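Local coordinates for endo-alpha-(1->5)-L-arabinanase (Bacillus licheniformis, PDB 6B7K), which probably cleaves internal alpha-(1->5)-arabinofuranosidic linkages in arabinan, as a calcium-containing member of glycoside hydrolase family 43, at residues D84-N89 and P141-D146; G90-Y95 and A111-I116. All blocks are in the same frame, centred on the assembly; numbering follows the deposited sequence.

In the fold
The chain builds a five-bladed beta-propeller, and these two contacts follow one blade and its junction with the next. Coming from the N terminus, strand 81-87 runs as the blade's first strand and turns at N89 and G90 into strand 92-98. After a further turn, strand 106-113 comes back alongside it, so interaction 2 (G90-Y95 with A111-I116) closes a short hairpin within the blade. The chain then adds strand 122-130 and passes into the following blade, where P141-D146 returns to D84-N89 in interaction 1. The hairpin thus lies wholly within the longer loop. Backbone bonds D84 to Y95 and S86 to W93 connect the two contacts directly.

Interaction 1: residues D84-N89 and P141-D146. With CA (calcium ion), chain F.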
# COMPACT_ATOMS: atom_id res chain seq x y z
N ASP A 84 -1.69 -5.06 -2.95
CA ASP A 84 -0.23 -5.13 -2.89
C ASP A 84 0.23 -6.33 -3.70
O ASP A 84 -0.22 -7.45 -3.46
CB ASP A 84 0.27 -5.23 -1.44
CG ASP A 84 1.78 -5.30 -1.37
OD1 ASP A 84 2.44 -4.39 -1.91
OD2 ASP A 84 2.31 -6.26 -0.77
N ILE A 85 1.13 -6.09 -4.65
CA ILE A 85 1.61 -7.11 -5.56
C ILE A 85 3.12 -7.25 -5.41
O ILE A 85 3.84 -6.24 -5.33
CB ILE A 85 1.22 -6.78 -7.02
CG1 ILE A 85 1.73 -7.86 -7.98
CG2 ILE A 85 1.73 -5.39 -7.40
CD1 ILE A 85 1.10 -9.22 -7.75
N SER A 86 3.59 -8.49 -5.36
CA SER A 86 5.02 -8.75 -5.27
C SER A 86 5.28 -10.20 -5.64
O SER A 86 4.38 -11.05 -5.56
CB SER A 86 5.57 -8.44 -3.88
OG SER A 86 4.85 -9.16 -2.89
N TYR A 87 6.51 -10.48 -6.04
CA TYR A 87 6.96 -11.83 -6.35
C TYR A 87 7.90 -12.29 -5.24
O TYR A 87 8.84 -11.58 -4.88
CB TYR A 87 7.66 -11.88 -7.71
CG TYR A 87 7.94 -13.28 -8.21
CD1 TYR A 87 6.98 -14.00 -8.90
CD2 TYR A 87 9.18 -13.87 -8.00
CE1 TYR A 87 7.24 -15.28 -9.37
CE2 TYR A 87 9.45 -15.15 -8.46
CZ TYR A 87 8.47 -15.85 -9.15
OH TYR A 87 8.73 -17.12 -9.61
N TYR A 88 7.64 -13.48 -4.71
CA TYR A 88 8.42 -14.00 -3.59
C TYR A 88 8.22 -15.50 -3.50
O TYR A 88 7.10 -15.99 -3.63
CB TYR A 88 8.02 -13.32 -2.28
CG TYR A 88 8.46 -14.07 -1.04
CD1 TYR A 88 9.79 -14.10 -0.66
CD2 TYR A 88 7.54 -14.74 -0.25
CE1 TYR A 88 10.20 -14.78 0.47
CE2 TYR A 88 7.93 -15.42 0.89
CZ TYR A 88 9.26 -15.43 1.24
OH TYR A 88 9.66 -16.11 2.37
N ASN A 89 9.32 -16.22 -3.25
CA ASN A 89 9.31 -17.67 -3.10
C ASN A 89 8.70 -18.34 -4.33
O ASN A 89 7.99 -19.34 -4.23
CB ASN A 89 8.58 -18.10 -1.83
CG ASN A 89 8.89 -19.53 -1.42
OD1 ASN A 89 9.90 -20.10 -1.84
ND2 ASN A 89 8.03 -20.11 -0.60
N PRO A 141 -2.80 -3.54 3.03
CA PRO A 141 -1.74 -4.50 3.33
C PRO A 141 -0.50 -4.23 2.50
O PRO A 141 -0.52 -3.51 1.50
CB PRO A 141 -2.38 -5.84 2.95
CG PRO A 141 -3.28 -5.49 1.83
CD PRO A 141 -3.80 -4.10 2.11
N ASP A 142 0.61 -4.84 2.94
CA ASP A 142 1.88 -4.68 2.23
C ASP A 142 2.83 -5.76 2.70
O ASP A 142 3.10 -5.87 3.90
CB ASP A 142 2.47 -3.30 2.48
CG ASP A 142 3.57 -2.96 1.50
OD1 ASP A 142 3.24 -2.59 0.35
OD2 ASP A 142 4.75 -3.07 1.88
N LEU A 143 3.35 -6.54 1.76
CA LEU A 143 4.30 -7.60 2.05
C LEU A 143 5.72 -7.06 2.02
O LEU A 143 6.05 -6.20 1.20
CB LEU A 143 4.14 -8.74 1.04
CG LEU A 143 5.12 -9.92 1.07
CD1 LEU A 143 5.01 -10.68 2.38
CD2 LEU A 143 4.86 -10.84 -0.11
N VAL A 144 6.55 -7.55 2.93
CA VAL A 144 7.96 -7.15 3.02
C VAL A 144 8.77 -8.36 3.44
O VAL A 144 8.33 -9.16 4.28
CB VAL A 144 8.16 -5.96 3.99
CG1 VAL A 144 7.53 -6.26 5.34
CG2 VAL A 144 9.63 -5.63 4.14
N ILE A 145 9.96 -8.51 2.86
CA ILE A 145 10.82 -9.67 3.09
C ILE A 145 12.01 -9.23 3.93
O ILE A 145 12.64 -8.20 3.66
CB ILE A 145 11.27 -10.30 1.76
CG1 ILE A 145 10.34 -11.46 1.39
CG2 ILE A 145 12.71 -10.80 1.84
CD1 ILE A 145 8.89 -11.07 1.24
N ASP A 146 12.31 -10.02 4.97
CA ASP A 146 13.40 -9.73 5.89
C ASP A 146 14.74 -9.67 5.18
O ASP A 146 14.90 -10.14 4.05
CB ASP A 146 13.47 -10.80 6.98
CG ASP A 146 12.91 -10.33 8.30
OD1 ASP A 146 12.48 -9.16 8.39
OD2 ASP A 146 12.91 -11.13 9.26
CA CA F . 4.58 -3.31 -1.47
O HOH W 1 7.05 -3.10 -2.30
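D84 and D142 share one calcium ion where the first strands of two adjacent blades of the five-bladed beta-propeller run side by side. The strands point much the same way, 28° apart, but their axes stay 6.8 Å from each other, and side chains do the joining. Starting at its base, D84 brings CB to 3.5 Å from P141 O. With CG anti to the backbone N (chi1 -180°), the carboxylate reaches across the gap and splits its work. OD1 binds calcium at 2.4 Å, while OD2 accepts a nearly straight hydrogen bond from L143 N at 2.7 Å, the donor standing well above the carboxylate plane. Fixed at both oxygens, the group has little freedom to turn. D142 sends OD1 to the same calcium, also at 2.4 Å, from a carboxylate plane turned 40° against that of D84. The cation would offset the charge of two acid oxygens brought so close. D264 and a water add further ligands, consistent with a site that ties together different blades around the central channel. Farther along, S86 OG meets the CD2 branch of L143. The seam ends on the ring of Y88, whose OH is hydrogen-bonded to G149 O. N89 CB lies over one face of this ring, and on the opposite face I145 makes a CH-pi contact, its CD1 3.9 Å from the ring centroid.

Interaction 2: residues G90-Y95 and A111-I116; sequences GRYWLY and ASTDRI
L94 O takes a nearly straight hydrogen bond from A111 N at 2.7 Å, and L94 N gives one back to A111 O, closing a hydrogen-bonded pair in the antiparallel hairpin that forms the middle of a propeller blade. Two residues along, Y92 and T113 repeat the pattern: Y92 N reaches T113 O at 2.8 Å, and Y92 O receives T113 N at 3.3 Å. Between them W93 and S112 make a non-hydrogen-bonded pair on the other face of the sheet, where the six-membered part of the indole lies by S112 CB. The indole NE1 itself is bonded to Y88 O. On that W93 and S112 side R91 also runs, its CB over one face of the indole, though the placing of its outer end is less sure. On the face of L94 and A111, Y92 is the main packing group. Its CG stands anti to the carbonyl carbon (chi1 -67°), and the ring packs against residues D114-I116. Y87 adds an edge-to-face ring contact. Replacing Y92 with an alanine would probably leave I116 without the aromatic face it rests on and open a gap beside D114-I116. I116 crosses the ring at about a right angle, CG1 over the middle of one face, 3.9 Å from the centroid, while D114 O approaches the edge, 3.5 Å from Y92 CE2.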
# COMPACT_ATOMS: atom_id res chain seq x y z
N GLY A 90 8.97 -17.77 -5.50
CA GLY A 90 8.54 -18.38 -6.75
C GLY A 90 7.08 -18.23 -7.09
O GLY A 90 6.50 -19.13 -7.71
N ARG A 91 6.46 -17.11 -6.71
CA ARG A 91 5.03 -16.93 -6.95
C ARG A 91 4.66 -15.49 -6.64
O ARG A 91 5.24 -14.87 -5.75
CB ARG A 91 4.20 -17.90 -6.10
CG ARG A 91 2.77 -18.07 -6.55
CD ARG A 91 2.14 -19.30 -5.92
NE ARG A 91 0.69 -19.31 -6.12
CZ ARG A 91 0.10 -19.73 -7.23
NH1 ARG A 91 0.83 -20.17 -8.25
NH2 ARG A 91 -1.22 -19.70 -7.33
N TYR A 92 3.69 -14.97 -7.39
CA TYR A 92 3.17 -13.62 -7.14
C TYR A 92 2.13 -13.66 -6.03
O TYR A 92 1.25 -14.52 -6.01
CB TYR A 92 2.55 -13.03 -8.40
CG TYR A 92 3.54 -12.73 -9.50
CD1 TYR A 92 4.33 -11.59 -9.46
CD2 TYR A 92 3.66 -13.58 -10.59
CE1 TYR A 92 5.23 -11.32 -10.47
CE2 TYR A 92 4.55 -13.32 -11.61
CZ TYR A 92 5.34 -12.18 -11.55
OH TYR A 92 6.23 -11.92 -12.56
N TRP A 93 2.22 -12.69 -5.12
CA TRP A 93 1.30 -12.59 -4.00
C TRP A 93 0.56 -11.27 -4.10
O TRP A 93 1.18 -10.21 -4.26
CB TRP A 93 2.05 -12.69 -2.67
CG TRP A 93 2.88 -13.94 -2.56
CD1 TRP A 93 4.24 -14.03 -2.58
CD2 TRP A 93 2.39 -15.28 -2.42
NE1 TRP A 93 4.63 -15.34 -2.45
CE2 TRP A 93 3.52 -16.13 -2.36
CE3 TRP A 93 1.11 -15.85 -2.35
CZ2 TRP A 93 3.40 -17.51 -2.22
CZ3 TRP A 93 1.00 -17.22 -2.21
CH2 TRP A 93 2.14 -18.04 -2.15
N LEU A 94 -0.77 -11.34 -4.01
CA LEU A 94 -1.64 -10.18 -4.16
C LEU A 94 -2.51 -10.06 -2.91
O LEU A 94 -3.53 -10.75 -2.78
CB LEU A 94 -2.49 -10.29 -5.42
CG LEU A 94 -3.46 -9.14 -5.72
CD1 LEU A 94 -2.70 -7.85 -5.98
CD2 LEU A 94 -4.38 -9.48 -6.88
N TYR A 95 -2.11 -9.19 -1.99
CA TYR A 95 -2.91 -8.86 -0.83
C TYR A 95 -3.87 -7.74 -1.19
O TYR A 95 -3.52 -6.81 -1.91
CB TYR A 95 -2.02 -8.46 0.35
CG TYR A 95 -1.16 -9.59 0.87
CD1 TYR A 95 -1.66 -10.49 1.81
CD2 TYR A 95 0.14 -9.77 0.41
CE1 TYR A 95 -0.88 -11.53 2.29
CE2 TYR A 95 0.92 -10.81 0.88
CZ TYR A 95 0.41 -11.69 1.82
OH TYR A 95 1.18 -12.72 2.30
N ALA A 111 -4.67 -13.19 -3.00
CA ALA A 111 -4.73 -13.84 -4.30
C ALA A 111 -3.32 -14.14 -4.77
O ALA A 111 -2.35 -13.48 -4.36
CB ALA A 111 -5.46 -12.96 -5.33
N SER A 112 -3.19 -15.15 -5.63
CA SER A 112 -1.88 -15.62 -6.02
C SER A 112 -1.92 -16.13 -7.46
O SER A 112 -2.95 -16.58 -7.95
CB SER A 112 -1.39 -16.73 -5.08
OG SER A 112 -0.12 -17.21 -5.48
N THR A 113 -0.77 -16.04 -8.13
CA THR A 113 -0.59 -16.59 -9.46
C THR A 113 0.89 -16.80 -9.71
O THR A 113 1.74 -16.19 -9.05
CB THR A 113 -1.18 -15.68 -10.54
OG1 THR A 113 -1.13 -16.35 -11.81
CG2 THR A 113 -0.38 -14.39 -10.64
N ASP A 114 1.19 -17.66 -10.69
CA ASP A 114 2.56 -17.87 -11.13
C ASP A 114 3.01 -16.86 -12.17
O ASP A 114 4.22 -16.71 -12.38
CB ASP A 114 2.72 -19.28 -11.71
CG ASP A 114 2.11 -19.42 -13.09
OD1 ASP A 114 0.90 -19.14 -13.23
OD2 ASP A 114 2.83 -19.78 -14.03
N ARG A 115 2.07 -16.19 -12.82
CA ARG A 115 2.40 -15.26 -13.91
C ARG A 115 1.22 -14.33 -14.10
O ARG A 115 0.13 -14.77 -14.45
CB ARG A 115 2.71 -16.02 -15.20
CG ARG A 115 2.93 -15.12 -16.40
CD ARG A 115 3.42 -15.90 -17.60
NE ARG A 115 2.50 -16.97 -17.98
CZ ARG A 115 1.51 -16.83 -18.86
NH1 ARG A 115 1.31 -15.67 -19.46
NH2 ARG A 115 0.73 -17.86 -19.14
N ILE A 116 1.45 -13.03 -13.87
CA ILE A 116 0.36 -12.05 -13.94
C ILE A 116 -0.28 -12.05 -15.32
O ILE A 116 -1.50 -11.88 -15.45
CB ILE A 116 0.89 -10.66 -13.55
CG1 ILE A 116 1.39 -10.67 -12.11
CG2 ILE A 116 -0.19 -9.60 -13.75
CD1 ILE A 116 1.91 -9.33 -11.62